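Long-range contacts in hypothetical protein (Sus scrofa, PDB 3WOC), which is a heparin-binding, jacalin-like lectin glycoprotein made by the prostate and found on boar sperm, with a probable part in capacitation: residues P66-I71 against I87-R92; H60-H65 against R92-G97. One frame throughout, in Å; residues are numbered along the deposited sequence.

Both contacts join strands of two neighbouring sheets of a beta-prism lectin fold, with centres about 10 Å apart. Interaction 1, at the open end of a hairpin, ties the start of strand 70-77 to the turn after strand 81-88 within one sheet; interaction 2 runs beside it along two edge strands, laying 58-63 of the next sheet over 93-97. Along the chain the first is nested inside the loop closed by the second. They share Arg-92, and its NH2 also hydrogen-bonds a bound 1,4-dioxane, probably from the crystallisation liquor. Apolar packing joins them too: Ile-70 CD1 lies 3.8 Å from Leu-62 CD2, and Thr-88 CG2 lies 4.0 Å from Leu-64 CD1.

Interaction 1: P66-I71 against I87-R92; sequences PGEHII and ITNQGR
At the open end of the beta hairpin formed by strands 70-77 and 81-88, Ile-70 and Thr-88 face each other as an antiparallel non-hydrogen-bonded pair. Backbone bonds lie on both sides of it: Ile-71 N gives its hydrogen to Ile-87 O over 3.0 Å, and Asn-89 N reaches His-69 O at 3.1 Å. The same His-69 O takes a CA-H...O contact from Thr-88.

Beyond the pair, the chain folds through a type I turn from Thr-88 to Gly-91, and Glu-68 reaches across to it. With CG anti to the backbone N (chi1 -177°) and the chain extended, its carboxylate arrives at the guanidinium edge of Arg-92. Arg-92 NH1 bonds Glu-68 OE2 at 2.7 Å, nearly in the guanidinium plane and on the syn lone pair, in a salt bridge whose two planes stand 34° apart. Thr-88 OG1 donates to Glu-68 OE2 from the anti side over 3.2 Å, 21° out of the carboxylate plane. Thr-88 OG1 also accepts from Arg-92 N at 3.0 Å, so Thr-88 links the turn to the carboxylate. Gln-90 covers the stem of Glu-68, its OE1 3.7 Å from Glu-68 CB. On the other side of the hairpin, Ile-71 CD1 packs on Ile-87 CG1 at 3.7 Å.

Glu-68 OE1 accepts from His-65 N, holding the carboxylate to the loop that leads in from strand 58-63. Ile-70 turns to Leu-62 of that strand and to Leu-115, while His-69 and Ile-71 touch Val-114 at the start of strand 114-122.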
# COMPACT_ATOMS: atom_id res chain seq x y z
N PRO A 66 12.44 -10.77 -9.42
CA PRO A 66 13.00 -11.57 -8.33
C PRO A 66 14.22 -10.87 -7.74
O PRO A 66 15.11 -10.44 -8.48
CB PRO A 66 13.40 -12.88 -9.03
CG PRO A 66 12.56 -12.94 -10.26
CD PRO A 66 12.41 -11.52 -10.70
N GLY A 67 14.25 -10.74 -6.41
CA GLY A 67 15.31 -10.02 -5.71
C GLY A 67 15.09 -8.52 -5.62
O GLY A 67 15.92 -7.80 -5.06
N GLU A 68 13.97 -8.04 -6.17
CA GLU A 68 13.60 -6.63 -6.13
C GLU A 68 12.60 -6.36 -5.01
O GLU A 68 11.65 -7.12 -4.82
CB GLU A 68 13.03 -6.19 -7.48
CG GLU A 68 12.67 -4.72 -7.59
CD GLU A 68 12.03 -4.36 -8.91
OE1 GLU A 68 11.26 -5.18 -9.46
OE2 GLU A 68 12.28 -3.24 -9.41
N HIS A 69 12.83 -5.27 -4.28
CA HIS A 69 12.03 -4.93 -3.10
C HIS A 69 11.63 -3.46 -3.09
O HIS A 69 12.30 -2.63 -3.70
CB HIS A 69 12.84 -5.21 -1.83
CG HIS A 69 13.32 -6.62 -1.70
ND1 HIS A 69 12.48 -7.68 -1.46
CD2 HIS A 69 14.57 -7.14 -1.76
CE1 HIS A 69 13.18 -8.80 -1.39
NE2 HIS A 69 14.46 -8.50 -1.56
N ILE A 70 10.55 -3.14 -2.39
CA ILE A 70 10.17 -1.75 -2.11
C ILE A 70 11.01 -1.27 -0.92
O ILE A 70 11.02 -1.91 0.13
CB ILE A 70 8.66 -1.60 -1.73
CG1 ILE A 70 7.73 -2.35 -2.71
CG2 ILE A 70 8.27 -0.12 -1.56
CD1 ILE A 70 7.61 -1.75 -4.10
N ILE A 71 11.71 -0.15 -1.09
CA ILE A 71 12.54 0.39 -0.00
C ILE A 71 12.11 1.77 0.51
O ILE A 71 12.51 2.17 1.61
CB ILE A 71 14.07 0.33 -0.32
CG1 ILE A 71 14.40 0.98 -1.67
CG2 ILE A 71 14.58 -1.11 -0.28
CD1 ILE A 71 14.79 2.43 -1.57
N ILE A 87 9.29 3.14 -4.59
CA ILE A 87 10.63 3.10 -5.17
C ILE A 87 11.36 1.81 -4.77
O ILE A 87 11.27 1.37 -3.62
CB ILE A 87 11.45 4.42 -4.90
CG1 ILE A 87 12.72 4.19 -4.07
CG2 ILE A 87 10.57 5.53 -4.30
CD1 ILE A 87 13.98 4.17 -4.91
N THR A 88 12.04 1.19 -5.73
CA THR A 88 12.70 -0.10 -5.50
C THR A 88 14.20 0.03 -5.27
O THR A 88 14.80 1.05 -5.61
CB THR A 88 12.47 -1.11 -6.67
OG1 THR A 88 13.15 -0.65 -7.84
CG2 THR A 88 10.98 -1.29 -6.96
N ASN A 89 14.79 -1.01 -4.68
CA ASN A 89 16.25 -1.12 -4.52
C ASN A 89 17.00 -1.29 -5.84
O ASN A 89 18.23 -1.28 -5.87
CB ASN A 89 16.59 -2.27 -3.54
CG ASN A 89 16.20 -3.65 -4.07
OD1 ASN A 89 16.71 -4.66 -3.60
ND2 ASN A 89 15.29 -3.70 -5.04
N GLN A 90 16.24 -1.45 -6.92
CA GLN A 90 16.79 -1.56 -8.28
C GLN A 90 16.57 -0.29 -9.12
O GLN A 90 16.71 -0.32 -10.34
CB GLN A 90 16.20 -2.78 -8.99
CG GLN A 90 16.72 -4.12 -8.47
CD GLN A 90 16.31 -5.31 -9.32
OE1 GLN A 90 16.40 -6.45 -8.89
NE2 GLN A 90 15.85 -5.04 -10.55
N GLY A 91 16.23 0.82 -8.46
CA GLY A 91 16.11 2.12 -9.12
C GLY A 91 14.80 2.41 -9.85
O GLY A 91 14.65 3.46 -10.47
N ARG A 92 13.86 1.47 -9.78
CA ARG A 92 12.57 1.62 -10.43
C ARG A 92 11.56 2.33 -9.53
O ARG A 92 11.65 2.25 -8.30
CB ARG A 92 12.02 0.26 -10.89
CG ARG A 92 12.78 -0.35 -12.06
CD ARG A 92 12.44 -1.82 -12.29
NE ARG A 92 11.15 -2.02 -12.95
CZ ARG A 92 10.15 -2.74 -12.46
NH1 ARG A 92 10.27 -3.34 -11.28
NH2 ARG A 92 9.02 -2.87 -13.14

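Interaction 2: H60-H65 against R92-G97; sequences HELILH and RSASFG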
# COMPACT_ATOMS: atom_id res chain seq x y z
N HIS A 60 -4.19 -1.29 -10.98
CA HIS A 60 -2.86 -0.92 -11.44
C HIS A 60 -1.86 -1.78 -10.67
O HIS A 60 -2.03 -1.99 -9.47
CB HIS A 60 -2.57 0.56 -11.18
CG HIS A 60 -3.55 1.49 -11.82
ND1 HIS A 60 -4.84 1.65 -11.38
CD2 HIS A 60 -3.40 2.34 -12.87
CE1 HIS A 60 -5.46 2.55 -12.13
NE2 HIS A 60 -4.61 2.98 -13.04
N GLU A 61 -0.83 -2.28 -11.36
CA GLU A 61 0.13 -3.17 -10.72
C GLU A 61 1.59 -2.77 -10.94
O GLU A 61 1.97 -2.32 -12.02
CB GLU A 61 -0.07 -4.61 -11.21
CG GLU A 61 -1.28 -5.31 -10.63
CD GLU A 61 -1.60 -6.62 -11.33
OE1 GLU A 61 -2.78 -7.03 -11.31
OE2 GLU A 61 -0.68 -7.23 -11.92
N LEU A 62 2.38 -2.92 -9.89
CA LEU A 62 3.83 -2.98 -10.00
C LEU A 62 4.23 -4.41 -9.68
O LEU A 62 4.01 -4.88 -8.56
CB LEU A 62 4.52 -1.99 -9.06
CG LEU A 62 6.05 -2.11 -8.90
CD1 LEU A 62 6.80 -1.76 -10.18
CD2 LEU A 62 6.55 -1.26 -7.74
N ILE A 63 4.81 -5.09 -10.66
CA ILE A 63 5.28 -6.45 -10.45
C ILE A 63 6.79 -6.42 -10.24
O ILE A 63 7.55 -5.97 -11.10
CB ILE A 63 4.88 -7.41 -11.61
CG1 ILE A 63 3.35 -7.38 -11.85
CG2 ILE A 63 5.37 -8.83 -11.35
CD1 ILE A 63 2.49 -7.73 -10.62
N LEU A 64 7.21 -6.89 -9.07
CA LEU A 64 8.61 -6.87 -8.68
C LEU A 64 9.40 -8.00 -9.32
O LEU A 64 8.93 -9.15 -9.37
CB LEU A 64 8.74 -6.92 -7.15
CG LEU A 64 8.86 -5.62 -6.33
CD1 LEU A 64 8.46 -4.36 -7.08
CD2 LEU A 64 8.08 -5.74 -5.03
N HIS A 65 10.58 -7.67 -9.84
CA HIS A 65 11.53 -8.67 -10.33
C HIS A 65 12.01 -9.52 -9.15
O HIS A 65 11.98 -9.06 -8.01
CB HIS A 65 12.74 -7.99 -10.99
CG HIS A 65 12.39 -7.05 -12.11
ND1 HIS A 65 11.50 -7.39 -13.11
CD2 HIS A 65 12.82 -5.80 -12.39
CE1 HIS A 65 11.39 -6.37 -13.95
NE2 HIS A 65 12.19 -5.40 -13.54
N ARG A 92 13.86 1.47 -9.78
CA ARG A 92 12.57 1.62 -10.43
C ARG A 92 11.56 2.33 -9.53
O ARG A 92 11.65 2.25 -8.30
CB ARG A 92 12.02 0.26 -10.89
CG ARG A 92 12.78 -0.35 -12.06
CD ARG A 92 12.44 -1.82 -12.29
NE ARG A 92 11.15 -2.02 -12.95
CZ ARG A 92 10.15 -2.74 -12.46
NH1 ARG A 92 10.27 -3.34 -11.28
NH2 ARG A 92 9.02 -2.87 -13.14
N SER A 93 10.62 3.04 -10.14
CA SER A 93 9.52 3.66 -9.40
C SER A 93 8.20 3.45 -10.14
O SER A 93 8.17 3.36 -11.37
CB SER A 93 9.78 5.15 -9.14
OG SER A 93 9.63 5.92 -10.32
N ALA A 94 7.11 3.35 -9.37
CA ALA A 94 5.79 3.13 -9.93
C ALA A 94 4.76 4.05 -9.28
O ALA A 94 4.49 3.93 -8.08
CB ALA A 94 5.38 1.67 -9.78
N SER A 95 4.21 4.97 -10.07
CA SER A 95 3.27 5.96 -9.57
C SER A 95 1.81 5.54 -9.75
O SER A 95 1.41 5.08 -10.83
CB SER A 95 3.50 7.31 -10.25
OG SER A 95 4.71 7.91 -9.79
N PHE A 96 1.04 5.69 -8.68
CA PHE A 96 -0.39 5.37 -8.68
C PHE A 96 -1.16 6.55 -8.12
O PHE A 96 -0.74 7.17 -7.15
CB PHE A 96 -0.66 4.13 -7.81
CG PHE A 96 0.19 2.94 -8.14
CD1 PHE A 96 -0.26 1.96 -9.01
CD2 PHE A 96 1.45 2.78 -7.55
CE1 PHE A 96 0.53 0.85 -9.32
CE2 PHE A 96 2.25 1.68 -7.86
CZ PHE A 96 1.79 0.71 -8.74
N GLY A 97 -2.29 6.88 -8.75
CA GLY A 97 -3.17 7.94 -8.27
C GLY A 97 -2.78 9.36 -8.66
O GLY A 97 -1.75 9.58 -9.30
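Leu-62 points from strand 58-63 toward strand 93-97 and packs on Ala-94, its side chain filling the middle of the contact. Leu-62 CB is 3.9 Å from Phe-96 CZ, which meets it at the ring edge. CB and CG both rest on Ala-94 CB as well. CG swings away from the backbone N (chi1 170°), and the branch leans over the small side chain opposite: Leu-62 CD1 sits 3.7 Å from Ala-94 CB, CD2 is almost as near, and CD1 also touches Arg-92 NH2 at 3.9 Å.

At one end Phe-96 turns its edge up to the strand, so that its CD1 comes within 3.5 Å of His-60 CB and CZ within 3.9 Å of Leu-62 N. At the other, the Arg-92 chain bends at chi3 and brings one face of the guanidinium, already held by its salt bridge to Glu-68, under His-65. The imidazole NE2 of His-65 lies 3.5 Å from Arg-92 CZ, offset toward the rim of the group, with the two planes 34° apart.

No hydrogen bond crosses here; the axes of 60-63 and 93-97 run antiparallel at 164°, 8.1 Å apart at their closest, too far for backbone pairing. Each strand instead pairs within its own sheet, 58-63 with 24-31 and 93-97 with 81-88. Leu-86 touches both Leu-62 and Phe-96. Such side-chain packing between edge strands of adjacent four-stranded sheets belongs to the beta-prism fold of jacalin-like lectins.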